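Local coordinates for Cog5 (Kluyveromyces lactis, PDB 4U6U), which is a subunit of the conserved oligomeric Golgi complex, a multisubunit tether, where it pairs with Cog7 and probably helps dock vesicles before fusion, at residues Asn121-Glu125 and Ser188-Leu192; Ser254-Tyr258 and Leu282-Leu288; Leu106-Ser111 and Ala137-Ser142; Ile39-Met43 and Gln74-Ile79. The protein carries 7 engineered substitutions. All coordinates share one frame; numbering follows the deposited sequence.

Overall arrangement
Every contact joins helices or their ends within a rod-shaped, all-helical chain. Contact 4 comes first, closing a 30-residue loop where long helix 11-47 meets helix 61-81. Helix 92-118 follows and, in contact 3, packs on helix 128-141 across a 25-residue loop. Inside that loop lies 121-125, which pairs with 188-192 across 62 residues; contacts 3 and 1 therefore cross, binding this middle region to helix 175-192. Contact 2, last in series, closes a 23-residue loop and ties helix 254-265 to the C-terminal end. Contacts 3 and 4 touch, through Leu141 O and Lys76 CE, whereas the centres of contacts 2 and 4 lie about 61 Å apart, on opposite sides of the chain's centre.

Contact 1: Asn121-Glu125 and Ser188-Leu192; sequences NLKME and SILTL
Asn121 meets Ser188 where a short helix, 122-126, comes against the C-terminal part of helix 175-192, a join of two helical elements in the all-helical rod expected of this tethering-complex family. Asn121 comes just after a helix and has a positive phi, 52°, which asparagine tolerates better than most residues. Its OD1 is held chiefly by Lys157 of helix 143-167 and takes a weak hydrogen bond from Ser188 OG at 2.8 Å, while its ND2 donates to Asn185, so that both ends of the amide are held. Met124 comes next and carries the largest share of the contact. With CG anti to the backbone N (chi1 -169°), it runs alongside Thr191, the two side chains pointing opposite ways, CG lying 3.5 Å from Thr191 OG1; a flexible, unbranched methionine can bend at chi2 and chi3 to pass the threonine, and its CE reaches Leu192 CB at 3.7 Å. Glu125, at the solvent-facing margin, crosses Thr191 at about a right angle and brings OE1 near the Thr191 methyl, CG2. The Thr191 hydroxyl turns instead to its own helix: OG1 donates to Ser188 O at 3.1 Å, approaching from above the carbonyl plane, 43° out of it.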
loop_
_atom_site.group_PDB
_atom_site.type_symbol
_atom_site.label_atom_id
_atom_site.label_comp_id
_atom_site.label_asym_id
_atom_site.label_seq_id
_atom_site.Cartn_x
_atom_site.Cartn_y
_atom_site.Cartn_z
ATOM N N ASN B 121 -1.422 -21.689 7.674
ATOM C CA ASN B 121 -1.491 -21.941 9.124
ATOM C C ASN B 121 -0.171 -22.292 9.803
ATOM O O ASN B 121 0.032 -21.929 10.960
ATOM C CB ASN B 121 -2.491 -23.067 9.430
ATOM C CG ASN B 121 -3.931 -22.580 9.536
ATOM O OD1 ASN B 121 -4.235 -21.412 9.283
ATOM N ND2 ASN B 121 -4.827 -23.484 9.929
ATOM N N LEU B 122 0.706 -22.998 9.087
ATOM C CA LEU B 122 2.041 -23.360 9.570
ATOM C C LEU B 122 2.938 -22.143 9.610
ATOM O O LEU B 122 3.455 -21.775 10.666
ATOM C CB LEU B 122 2.688 -24.428 8.676
ATOM C CG LEU B 122 2.435 -25.920 8.902
ATOM C CD1 LEU B 122 1.049 -26.358 8.417
ATOM C CD2 LEU B 122 3.538 -26.730 8.234
ATOM N N LYS B 123 3.125 -21.539 8.437
ATOM C CA LYS B 123 3.924 -20.332 8.286
ATOM C C LYS B 123 3.428 -19.262 9.244
ATOM O O LYS B 123 4.197 -18.417 9.699
ATOM C CB LYS B 123 3.864 -19.803 6.853
ATOM C CG LYS B 123 3.740 -20.856 5.774
ATOM C CD LYS B 123 5.076 -21.296 5.218
ATOM C CE LYS B 123 4.936 -21.717 3.764
ATOM N NZ LYS B 123 4.606 -20.555 2.881
ATOM N N MET B 124 2.126 -19.291 9.507
ATOM C CA MET B 124 1.496 -18.403 10.475
ATOM C C MET B 124 2.194 -18.415 11.830
ATOM O O MET B 124 2.282 -17.380 12.480
ATOM C CB MET B 124 0.022 -18.755 10.646
ATOM C CG MET B 124 -0.713 -17.697 11.427
ATOM S SD MET B 124 -0.954 -16.208 10.432
ATOM C CE MET B 124 -0.475 -15.011 11.663
ATOM N N GLU B 125 2.600 -19.593 12.299
ATOM C CA GLU B 125 3.363 -19.684 13.549
ATOM C C GLU B 125 4.884 -19.788 13.308
ATOM O O GLU B 125 5.673 -19.274 14.096
ATOM C CB GLU B 125 2.868 -20.855 14.406
ATOM C CG GLU B 125 1.524 -20.589 15.096
ATOM C CD GLU B 125 1.677 -20.089 16.535
ATOM O OE1 GLU B 125 0.774 -19.367 17.011
ATOM O OE2 GLU B 125 2.689 -20.422 17.192
ATOM N N SER B 188 -5.193 -19.207 14.391
ATOM C CA SER B 188 -4.390 -18.568 13.348
ATOM C C SER B 188 -4.781 -17.110 13.212
ATOM O O SER B 188 -3.952 -16.259 12.913
ATOM C CB SER B 188 -4.571 -19.276 12.001
ATOM O OG SER B 188 -3.525 -20.200 11.761
ATOM N N ILE B 189 -6.059 -16.838 13.436
ATOM C CA ILE B 189 -6.592 -15.486 13.387
ATOM C C ILE B 189 -6.218 -14.719 14.652
ATOM O O ILE B 189 -5.967 -13.508 14.608
ATOM C CB ILE B 189 -8.119 -15.513 13.185
ATOM C CG1 ILE B 189 -8.419 -16.053 11.789
ATOM C CG2 ILE B 189 -8.739 -14.134 13.354
ATOM C CD1 ILE B 189 -9.840 -15.927 11.396
ATOM N N LEU B 190 -6.157 -15.439 15.770
ATOM C CA LEU B 190 -5.760 -14.847 17.045
ATOM C C LEU B 190 -4.343 -14.316 16.900
ATOM O O LEU B 190 -4.041 -13.190 17.310
ATOM C CB LEU B 190 -5.862 -15.884 18.179
ATOM C CG LEU B 190 -5.507 -15.557 19.638
ATOM C CD1 LEU B 190 -4.047 -15.860 19.936
ATOM C CD2 LEU B 190 -5.837 -14.110 19.988
ATOM N N THR B 191 -3.485 -15.128 16.288
ATOM C CA THR B 191 -2.090 -14.759 16.107
ATOM C C THR B 191 -1.857 -13.807 14.926
ATOM O O THR B 191 -0.810 -13.192 14.862
ATOM C CB THR B 191 -1.180 -16.017 15.942
ATOM O OG1 THR B 191 -1.333 -16.574 14.631
ATOM C CG2 THR B 191 -1.512 -17.080 16.989
ATOM N N LEU B 192 -2.807 -13.685 13.997
ATOM C CA LEU B 192 -2.664 -12.724 12.891
ATOM C C LEU B 192 -2.930 -11.292 13.329
ATOM O O LEU B 192 -2.297 -10.344 12.856
ATOM C CB LEU B 192 -3.591 -13.067 11.717
ATOM C CG LEU B 192 -3.494 -12.055 10.558
ATOM C CD1 LEU B 192 -2.087 -12.037 9.989
ATOM C CD2 LEU B 192 -4.494 -12.285 9.438
#

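Contact 2: Ser254-Tyr258 and Leu282-Leu288; sequences SNLIY and LKAVSIL
Tyr258 and Leu288 are brought together by first torsions of the same kind: each has CG anti to its carbonyl carbon and beside the backbone N (chi1 -85° and -62°), and the two side chains point against each other across the contact. Leu288 CG lies 3.7 Å from Tyr258 CE2, obliquely to the ring, and its CD2 extends to the tyrosine hydroxyl. Leu282 meets the CE1 side of the ring, its CD2 lying at the edge, near the ring plane, 4.0 Å from Tyr258 CE1. A tyrosine suits this position because its long flat side chain can touch two leucines that are six residues apart while its hydroxyl comes near the backbone: Tyr258 OH is 3.1 Å from Val285 O. Cutting Tyr258 back to an alanine here is likely to open a gap between Leu282 and Leu288 and leave both without their shared aromatic partner.

Two smaller pairs complete the contact. The branched Ile257 and Val285 meet by single methyls, CG2 to CG1 at 3.6 Å, and Ser254 OG rests against Leu288 CG. After helix 277-284 the chain turns, and Ser286 OG donates to Lys283 O at 3.0 Å, tying the turn back to the end of the helix. The contact thus folds this C-terminal tail along helix 254-265, and helix 220-241 backs it: Val285 and Ile287 both pack on Phe236, and Ile287 also reaches Glu237 and Tyr240.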
loop_
_atom_site.group_PDB
_atom_site.type_symbol
_atom_site.label_atom_id
_atom_site.label_comp_id
_atom_site.label_asym_id
_atom_site.label_seq_id
_atom_site.Cartn_x
_atom_site.Cartn_y
_atom_site.Cartn_z
ATOM N N SER B 254 -28.322 -34.898 19.987
ATOM C CA SER B 254 -28.312 -33.526 20.506
ATOM C C SER B 254 -27.356 -33.267 21.672
ATOM O O SER B 254 -26.701 -32.229 21.707
ATOM C CB SER B 254 -29.728 -33.117 20.932
ATOM O OG SER B 254 -29.756 -31.796 21.451
ATOM N N ASN B 255 -27.290 -34.168 22.643
ATOM C CA ASN B 255 -26.390 -33.936 23.764
ATOM C C ASN B 255 -24.930 -34.033 23.322
ATOM O O ASN B 255 -24.114 -33.209 23.729
ATOM C CB ASN B 255 -26.665 -34.901 24.914
ATOM C CG ASN B 255 -26.459 -36.337 24.525
ATOM O OD1 ASN B 255 -26.988 -36.804 23.509
ATOM N ND2 ASN B 255 -25.695 -37.063 25.340
ATOM N N LEU B 256 -24.611 -35.022 22.482
ATOM C CA LEU B 256 -23.242 -35.209 21.979
ATOM C C LEU B 256 -22.660 -33.918 21.405
ATOM O O LEU B 256 -21.497 -33.574 21.661
ATOM C CB LEU B 256 -23.198 -36.302 20.907
ATOM C CG LEU B 256 -21.891 -36.424 20.095
ATOM C CD1 LEU B 256 -20.623 -36.555 20.971
ATOM C CD2 LEU B 256 -21.979 -37.546 19.060
ATOM N N ILE B 257 -23.486 -33.215 20.634
ATOM C CA ILE B 257 -23.125 -31.925 20.066
ATOM C C ILE B 257 -22.786 -30.939 21.183
ATOM O O ILE B 257 -21.667 -30.419 21.248
ATOM C CB ILE B 257 -24.283 -31.338 19.215
ATOM C CG1 ILE B 257 -24.623 -32.247 18.036
ATOM C CG2 ILE B 257 -23.971 -29.913 18.765
ATOM C CD1 ILE B 257 -25.937 -31.885 17.378
ATOM N N TYR B 258 -23.747 -30.722 22.081
ATOM C CA TYR B 258 -23.590 -29.768 23.169
ATOM C C TYR B 258 -22.431 -30.186 24.065
ATOM O O TYR B 258 -21.749 -29.346 24.666
ATOM C CB TYR B 258 -24.882 -29.661 23.979
ATOM C CG TYR B 258 -25.908 -28.683 23.438
ATOM C CD1 TYR B 258 -25.622 -27.322 23.341
ATOM C CD2 TYR B 258 -27.179 -29.118 23.046
ATOM C CE1 TYR B 258 -26.567 -26.418 22.856
ATOM C CE2 TYR B 258 -28.133 -28.227 22.559
ATOM C CZ TYR B 258 -27.822 -26.877 22.467
ATOM O OH TYR B 258 -28.762 -25.985 21.987
ATOM N N LEU B 282 -22.828 -21.730 19.864
ATOM C CA LEU B 282 -24.040 -22.178 20.534
ATOM C C LEU B 282 -25.313 -21.758 19.780
ATOM O O LEU B 282 -26.247 -22.553 19.627
ATOM C CB LEU B 282 -24.077 -21.647 21.970
ATOM C CG LEU B 282 -23.201 -22.377 22.996
ATOM C CD1 LEU B 282 -23.454 -21.816 24.371
ATOM C CD2 LEU B 282 -23.459 -23.880 22.990
ATOM N N LYS B 283 -25.342 -20.518 19.296
ATOM C CA LYS B 283 -26.517 -19.987 18.604
ATOM C C LYS B 283 -26.780 -20.700 17.286
ATOM O O LYS B 283 -27.935 -20.884 16.896
ATOM C CB LYS B 283 -26.343 -18.498 18.357
ATOM C CG LYS B 283 -26.297 -17.708 19.645
ATOM C CD LYS B 283 -25.833 -16.281 19.403
ATOM C CE LYS B 283 -25.452 -15.585 20.695
ATOM N NZ LYS B 283 -24.663 -14.362 20.374
ATOM N N ALA B 284 -25.707 -21.115 16.616
ATOM C CA ALA B 284 -25.821 -21.811 15.341
ATOM C C ALA B 284 -26.598 -23.094 15.535
ATOM O O ALA B 284 -27.389 -23.508 14.693
ATOM C CB ALA B 284 -24.450 -22.107 14.780
ATOM N N VAL B 285 -26.369 -23.704 16.685
ATOM C CA VAL B 285 -26.901 -25.008 17.006
ATOM C C VAL B 285 -27.962 -24.816 18.081
ATOM O O VAL B 285 -27.705 -25.096 19.246
ATOM C CB VAL B 285 -25.764 -25.941 17.479
ATOM C CG1 VAL B 285 -26.233 -27.348 17.668
ATOM C CG2 VAL B 285 -24.642 -25.923 16.462
ATOM N N SER B 286 -29.125 -24.272 17.720
ATOM C CA SER B 286 -30.076 -23.841 18.753
ATOM C C SER B 286 -31.520 -24.280 18.490
ATOM O O SER B 286 -32.407 -23.996 19.295
ATOM C CB SER B 286 -30.029 -22.317 18.942
ATOM O OG SER B 286 -30.680 -21.637 17.886
ATOM N N ILE B 287 -31.755 -24.969 17.378
ATOM C CA ILE B 287 -33.080 -25.523 17.072
ATOM C C ILE B 287 -33.348 -26.788 17.877
ATOM O O ILE B 287 -34.449 -27.344 17.819
ATOM C CB ILE B 287 -33.287 -25.871 15.579
ATOM C CG1 ILE B 287 -32.134 -26.729 15.064
ATOM C CG2 ILE B 287 -33.493 -24.616 14.741
ATOM C CD1 ILE B 287 -30.921 -25.941 14.680
ATOM N N LEU B 288 -32.353 -27.216 18.652
ATOM C CA LEU B 288 -32.424 -28.440 19.459
ATOM C C LEU B 288 -33.594 -28.309 20.438
ATOM O O LEU B 288 -34.044 -29.286 21.045
ATOM C CB LEU B 288 -31.101 -28.710 20.183
ATOM C CG LEU B 288 -29.836 -28.954 19.326
ATOM C CD1 LEU B 288 -29.997 -29.991 18.206
ATOM C CD2 LEU B 288 -29.377 -27.672 18.738
#

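Contact 3: Leu106-Ser111 and Ala137-Ser142; sequences LLRYLS and ALYTLS
Leu107 O is gripped twice by Ser111, from the backbone N at 2.9 Å and from OG at 3.0 Å, the hydroxyl tilted 30° from the carbonyl plane. A serine can fold back on its own helix in this way, and its polar end is thus satisfied within helix 92-118 while its CB lies by Leu138 CD2. Across the contact the helices run roughly antiparallel, 151° between the directions of the short segments, with their axes 10.3 Å apart, as in the packed helices of an all-helical bundle. Leucines fill the space between. Leu107 divides its methyls: CD1 meets Leu138 CD1 at 3.6 Å, and CD2 meets Leu141 CD2 at 3.5 Å. Leu141 CD1 in turn lies against Leu106 CD1 and the CD1 of Leu110. With its CG anti to the backbone N (chi1 -171°), Leu138 sends CD1 against both Leu107 CD1 and Leu110 CB. Ser142, where the helix ends, hydrogen-bonds through OG to Asp145 at the start of helix 143-167, and the same helix touches Leu138 through Leu146. Between the two segments the contact is wholly apolar, so its stability should come from burying branched side chains and from the fit of their methyls rather than from directional bonds.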
loop_
_atom_site.group_PDB
_atom_site.type_symbol
_atom_site.label_atom_id
_atom_site.label_comp_id
_atom_site.label_asym_id
_atom_site.label_seq_id
_atom_site.Cartn_x
_atom_site.Cartn_y
_atom_site.Cartn_z
ATOM N N LEU B 106 4.183 -5.418 -8.503
ATOM C CA LEU B 106 4.750 -5.564 -7.161
ATOM C C LEU B 106 3.656 -5.874 -6.150
ATOM O O LEU B 106 3.839 -6.701 -5.254
ATOM C CB LEU B 106 5.498 -4.293 -6.758
ATOM C CG LEU B 106 6.674 -4.369 -5.778
ATOM C CD1 LEU B 106 6.224 -4.630 -4.364
ATOM C CD2 LEU B 106 7.659 -5.440 -6.217
ATOM N N LEU B 107 2.539 -5.162 -6.288
ATOM C CA LEU B 107 1.356 -5.347 -5.454
ATOM C C LEU B 107 0.849 -6.784 -5.542
ATOM O O LEU B 107 0.546 -7.435 -4.530
ATOM C CB LEU B 107 0.244 -4.390 -5.896
ATOM C CG LEU B 107 -0.001 -3.056 -5.197
ATOM C CD1 LEU B 107 -0.273 -3.281 -3.736
ATOM C CD2 LEU B 107 1.178 -2.128 -5.365
ATOM N N ARG B 108 0.773 -7.268 -6.777
ATOM C CA ARG B 108 0.344 -8.623 -7.045
ATOM C C ARG B 108 1.307 -9.521 -6.278
ATOM O O ARG B 108 0.881 -10.339 -5.469
ATOM C CB ARG B 108 0.368 -8.908 -8.554
ATOM C CG ARG B 108 -0.490 -10.071 -9.045
ATOM C CD ARG B 108 -0.278 -10.323 -10.545
ATOM N NE ARG B 108 -0.197 -9.092 -11.332
ATOM C CZ ARG B 108 0.899 -8.680 -11.973
ATOM N NH1 ARG B 108 2.021 -9.396 -11.912
ATOM N NH2 ARG B 108 0.886 -7.541 -12.663
ATOM N N TYR B 109 2.609 -9.302 -6.475
ATOM C CA TYR B 109 3.622 -10.119 -5.820
ATOM C C TYR B 109 3.457 -10.162 -4.305
ATOM O O TYR B 109 3.583 -11.228 -3.696
ATOM C CB TYR B 109 5.032 -9.621 -6.129
ATOM C CG TYR B 109 6.072 -10.419 -5.370
ATOM C CD1 TYR B 109 6.478 -11.661 -5.831
ATOM C CD2 TYR B 109 6.605 -9.959 -4.164
ATOM C CE1 TYR B 109 7.410 -12.411 -5.138
ATOM C CE2 TYR B 109 7.535 -10.707 -3.460
ATOM C CZ TYR B 109 7.936 -11.936 -3.955
ATOM O OH TYR B 109 8.861 -12.705 -3.279
ATOM N N LEU B 110 3.183 -9.010 -3.697
ATOM C CA LEU B 110 3.132 -8.935 -2.242
ATOM C C LEU B 110 1.881 -9.589 -1.686
ATOM O O LEU B 110 1.961 -10.387 -0.752
ATOM C CB LEU B 110 3.203 -7.494 -1.751
ATOM C CG LEU B 110 4.537 -6.756 -1.907
ATOM C CD1 LEU B 110 4.424 -5.326 -1.366
ATOM C CD2 LEU B 110 5.674 -7.515 -1.237
ATOM N N SER B 111 0.728 -9.233 -2.247
ATOM C CA SER B 111 -0.556 -9.705 -1.731
ATOM C C SER B 111 -0.726 -11.211 -1.913
ATOM O O SER B 111 -1.260 -11.889 -1.037
ATOM C CB SER B 111 -1.711 -8.965 -2.403
ATOM O OG SER B 111 -1.745 -9.215 -3.796
ATOM N N ALA B 137 5.349 -3.911 4.595
ATOM C CA ALA B 137 5.698 -3.605 3.218
ATOM C C ALA B 137 4.482 -3.175 2.408
ATOM O O ALA B 137 4.446 -2.062 1.861
ATOM C CB ALA B 137 6.364 -4.818 2.570
ATOM N N LEU B 138 3.469 -4.038 2.398
ATOM C CA LEU B 138 2.265 -3.822 1.613
ATOM C C LEU B 138 1.519 -2.553 2.036
ATOM O O LEU B 138 1.020 -1.817 1.183
ATOM C CB LEU B 138 1.353 -5.041 1.729
ATOM C CG LEU B 138 0.125 -5.134 0.820
ATOM C CD1 LEU B 138 0.515 -4.868 -0.626
ATOM C CD2 LEU B 138 -0.515 -6.495 0.969
ATOM N N TYR B 139 1.454 -2.293 3.345
ATOM C CA TYR B 139 0.814 -1.076 3.859
ATOM C C TYR B 139 1.485 0.182 3.338
ATOM O O TYR B 139 0.811 1.137 2.943
ATOM C CB TYR B 139 0.816 -1.047 5.395
ATOM C CG TYR B 139 0.117 0.172 5.999
ATOM C CD1 TYR B 139 -1.271 0.240 6.074
ATOM C CD2 TYR B 139 0.843 1.239 6.508
ATOM C CE1 TYR B 139 -1.917 1.344 6.622
ATOM C CE2 TYR B 139 0.208 2.341 7.063
ATOM C CZ TYR B 139 -1.171 2.386 7.119
ATOM O OH TYR B 139 -1.811 3.476 7.669
ATOM N N THR B 140 2.813 0.184 3.361
ATOM C CA THR B 140 3.572 1.332 2.900
ATOM C C THR B 140 3.307 1.657 1.426
ATOM O O THR B 140 3.101 2.828 1.066
ATOM C CB THR B 140 5.063 1.114 3.116
ATOM O OG1 THR B 140 5.328 1.038 4.525
ATOM C CG2 THR B 140 5.840 2.269 2.521
ATOM N N LEU B 141 3.295 0.616 0.591
ATOM C CA LEU B 141 3.080 0.763 -0.850
ATOM C C LEU B 141 1.695 1.304 -1.171
ATOM O O LEU B 141 1.546 2.256 -1.945
ATOM C CB LEU B 141 3.274 -0.577 -1.559
ATOM C CG LEU B 141 3.988 -0.552 -2.911
ATOM C CD1 LEU B 141 4.174 -1.961 -3.426
ATOM C CD2 LEU B 141 3.245 0.296 -3.932
ATOM N N SER B 142 0.691 0.688 -0.562
ATOM C CA SER B 142 -0.703 0.983 -0.855
ATOM C C SER B 142 -1.572 0.327 0.200
ATOM O O SER B 142 -2.014 -0.804 0.022
ATOM C CB SER B 142 -1.088 0.487 -2.250
ATOM O OG SER B 142 -2.485 0.585 -2.456
#

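Contact 4: Ile39-Met43 and Gln74-Ile79; sequences IYVHM and QLKINI
Tyr40, Met43 and Leu75 form the apolar centre of an antiparallel helical hairpin, helix 11-47 with helix 61-81 (167° between the short segments). Leu75 CD1 is shared: it lies 3.4 Å from Tyr40 CE1, obliquely to the ring, and 3.5 Å from Met43 CE, the methionine chain bending at chi3 to bring its methyl there. Ile79 CG2 also touches the ring at CE1. Asn78, its CG anti to the backbone N (chi1 -171°), carries ND2 to the edge of the Tyr40 ring, in its plane. An asparagine can offer its N-H to a backbone carbonyl of the facing helix, here Ser36 O in a weak hydrogen bond.

Farther out, Tyr40 OH is hydrogen-bonded to Glu95, and Cys94 and Val99 of helix 92-118 touch its side chain; tyrosine suits this place, its ring apolar and its end polar. With an alanine at Tyr40, Glu95 would probably lose this mate and a gap open beside Leu75. Val41 and His42 pack on Leu36 and Lys40 of the Cog7 chain. Apolar contact inside and polar bonds at the tyrosine and asparagine ends suggest that burial is the main tie, while Glu95 probably helps fix the tyrosine and Ser36 O may orient the asparagine.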
loop_
_atom_site.group_PDB
_atom_site.type_symbol
_atom_site.label_atom_id
_atom_site.label_comp_id
_atom_site.label_asym_id
_atom_site.label_seq_id
_atom_site.Cartn_x
_atom_site.Cartn_y
_atom_site.Cartn_z
ATOM N N ILE B 39 16.355 13.799 -11.600
ATOM C CA ILE B 39 16.422 12.815 -10.536
ATOM C C ILE B 39 15.303 11.770 -10.674
ATOM O O ILE B 39 15.547 10.571 -10.523
ATOM C CB ILE B 39 16.342 13.489 -9.153
ATOM C CG1 ILE B 39 17.419 14.564 -9.007
ATOM C CG2 ILE B 39 16.503 12.476 -8.046
ATOM C CD1 ILE B 39 17.482 15.199 -7.596
ATOM N N TYR B 40 14.086 12.220 -10.984
ATOM C CA TYR B 40 12.945 11.311 -11.159
ATOM C C TYR B 40 13.256 10.257 -12.214
ATOM O O TYR B 40 13.190 9.058 -11.944
ATOM C CB TYR B 40 11.694 12.092 -11.562
ATOM C CG TYR B 40 10.408 11.287 -11.681
ATOM C CD1 TYR B 40 9.699 10.892 -10.549
ATOM C CD2 TYR B 40 9.897 10.935 -12.926
ATOM C CE1 TYR B 40 8.511 10.170 -10.654
ATOM C CE2 TYR B 40 8.719 10.213 -13.040
ATOM C CZ TYR B 40 8.032 9.827 -11.903
ATOM O OH TYR B 40 6.858 9.103 -12.023
ATOM N N VAL B 41 13.611 10.719 -13.409
ATOM C CA VAL B 41 14.002 9.844 -14.510
ATOM C C VAL B 41 15.121 8.842 -14.165
ATOM O O VAL B 41 15.033 7.652 -14.497
ATOM C CB VAL B 41 14.411 10.688 -15.713
ATOM C CG1 VAL B 41 15.428 9.960 -16.597
ATOM C CG2 VAL B 41 13.161 11.080 -16.483
ATOM N N HIS B 42 16.170 9.319 -13.507
ATOM C CA HIS B 42 17.269 8.445 -13.100
ATOM C C HIS B 42 16.744 7.315 -12.247
ATOM O O HIS B 42 17.297 6.213 -12.234
ATOM C CB HIS B 42 18.328 9.207 -12.316
ATOM C CG HIS B 42 19.445 9.724 -13.156
ATOM N ND1 HIS B 42 19.576 11.058 -13.483
ATOM C CD2 HIS B 42 20.487 9.093 -13.742
ATOM C CE1 HIS B 42 20.652 11.223 -14.227
ATOM N NE2 HIS B 42 21.225 10.043 -14.398
ATOM N N MET B 43 15.686 7.622 -11.506
ATOM C CA MET B 43 15.050 6.655 -10.635
ATOM C C MET B 43 14.215 5.666 -11.416
ATOM O O MET B 43 14.273 4.466 -11.173
ATOM C CB MET B 43 14.203 7.383 -9.609
ATOM C CG MET B 43 15.050 8.057 -8.574
ATOM S SD MET B 43 14.149 8.130 -7.042
ATOM C CE MET B 43 12.887 9.305 -7.509
ATOM N N GLN B 74 10.675 6.214 -2.630
ATOM C CA GLN B 74 11.477 7.347 -3.080
ATOM C C GLN B 74 10.717 8.149 -4.124
ATOM O O GLN B 74 10.680 9.375 -4.074
ATOM C CB GLN B 74 12.815 6.868 -3.640
ATOM C CG GLN B 74 13.612 6.048 -2.638
ATOM C CD GLN B 74 13.745 6.728 -1.284
ATOM O OE1 GLN B 74 14.502 7.686 -1.121
ATOM N NE2 GLN B 74 13.000 6.227 -0.298
ATOM N N LEU B 75 10.125 7.444 -5.078
ATOM C CA LEU B 75 9.327 8.068 -6.112
ATOM C C LEU B 75 8.265 8.988 -5.493
ATOM O O LEU B 75 8.160 10.157 -5.863
ATOM C CB LEU B 75 8.666 6.993 -6.983
ATOM C CG LEU B 75 9.299 6.584 -8.322
ATOM C CD1 LEU B 75 10.149 7.711 -8.880
ATOM C CD2 LEU B 75 10.079 5.266 -8.254
ATOM N N LYS B 76 7.482 8.457 -4.556
ATOM C CA LYS B 76 6.459 9.249 -3.877
ATOM C C LYS B 76 7.084 10.431 -3.143
ATOM O O LYS B 76 6.478 11.491 -3.050
ATOM C CB LYS B 76 5.612 8.381 -2.940
ATOM C CG LYS B 76 4.666 7.457 -3.713
ATOM C CD LYS B 76 4.002 6.390 -2.835
ATOM C CE LYS B 76 3.224 5.351 -3.675
ATOM N NZ LYS B 76 4.071 4.566 -4.641
ATOM N N ILE B 77 8.289 10.264 -2.615
ATOM C CA ILE B 77 8.929 11.381 -1.920
ATOM C C ILE B 77 9.314 12.481 -2.893
ATOM O O ILE B 77 9.013 13.650 -2.669
ATOM C CB ILE B 77 10.213 10.972 -1.176
ATOM C CG1 ILE B 77 9.904 10.003 -0.040
ATOM C CG2 ILE B 77 10.888 12.198 -0.618
ATOM C CD1 ILE B 77 11.130 9.428 0.604
ATOM N N ASN B 78 10.026 12.110 -3.950
ATOM C CA ASN B 78 10.429 13.080 -4.954
ATOM C C ASN B 78 9.242 13.873 -5.522
ATOM O O ASN B 78 9.362 15.083 -5.701
ATOM C CB ASN B 78 11.208 12.386 -6.081
ATOM C CG ASN B 78 11.852 13.371 -7.063
ATOM O OD1 ASN B 78 12.004 14.563 -6.771
ATOM N ND2 ASN B 78 12.265 12.861 -8.219
ATOM N N ILE B 79 8.107 13.217 -5.797
ATOM C CA ILE B 79 6.934 13.933 -6.327
ATOM C C ILE B 79 6.290 14.869 -5.294
ATOM O O ILE B 79 5.655 15.868 -5.656
ATOM C CB ILE B 79 5.841 12.979 -6.867
ATOM C CG1 ILE B 79 5.267 12.133 -5.730
ATOM C CG2 ILE B 79 6.383 12.133 -8.007
ATOM C CD1 ILE B 79 3.774 11.790 -5.856
#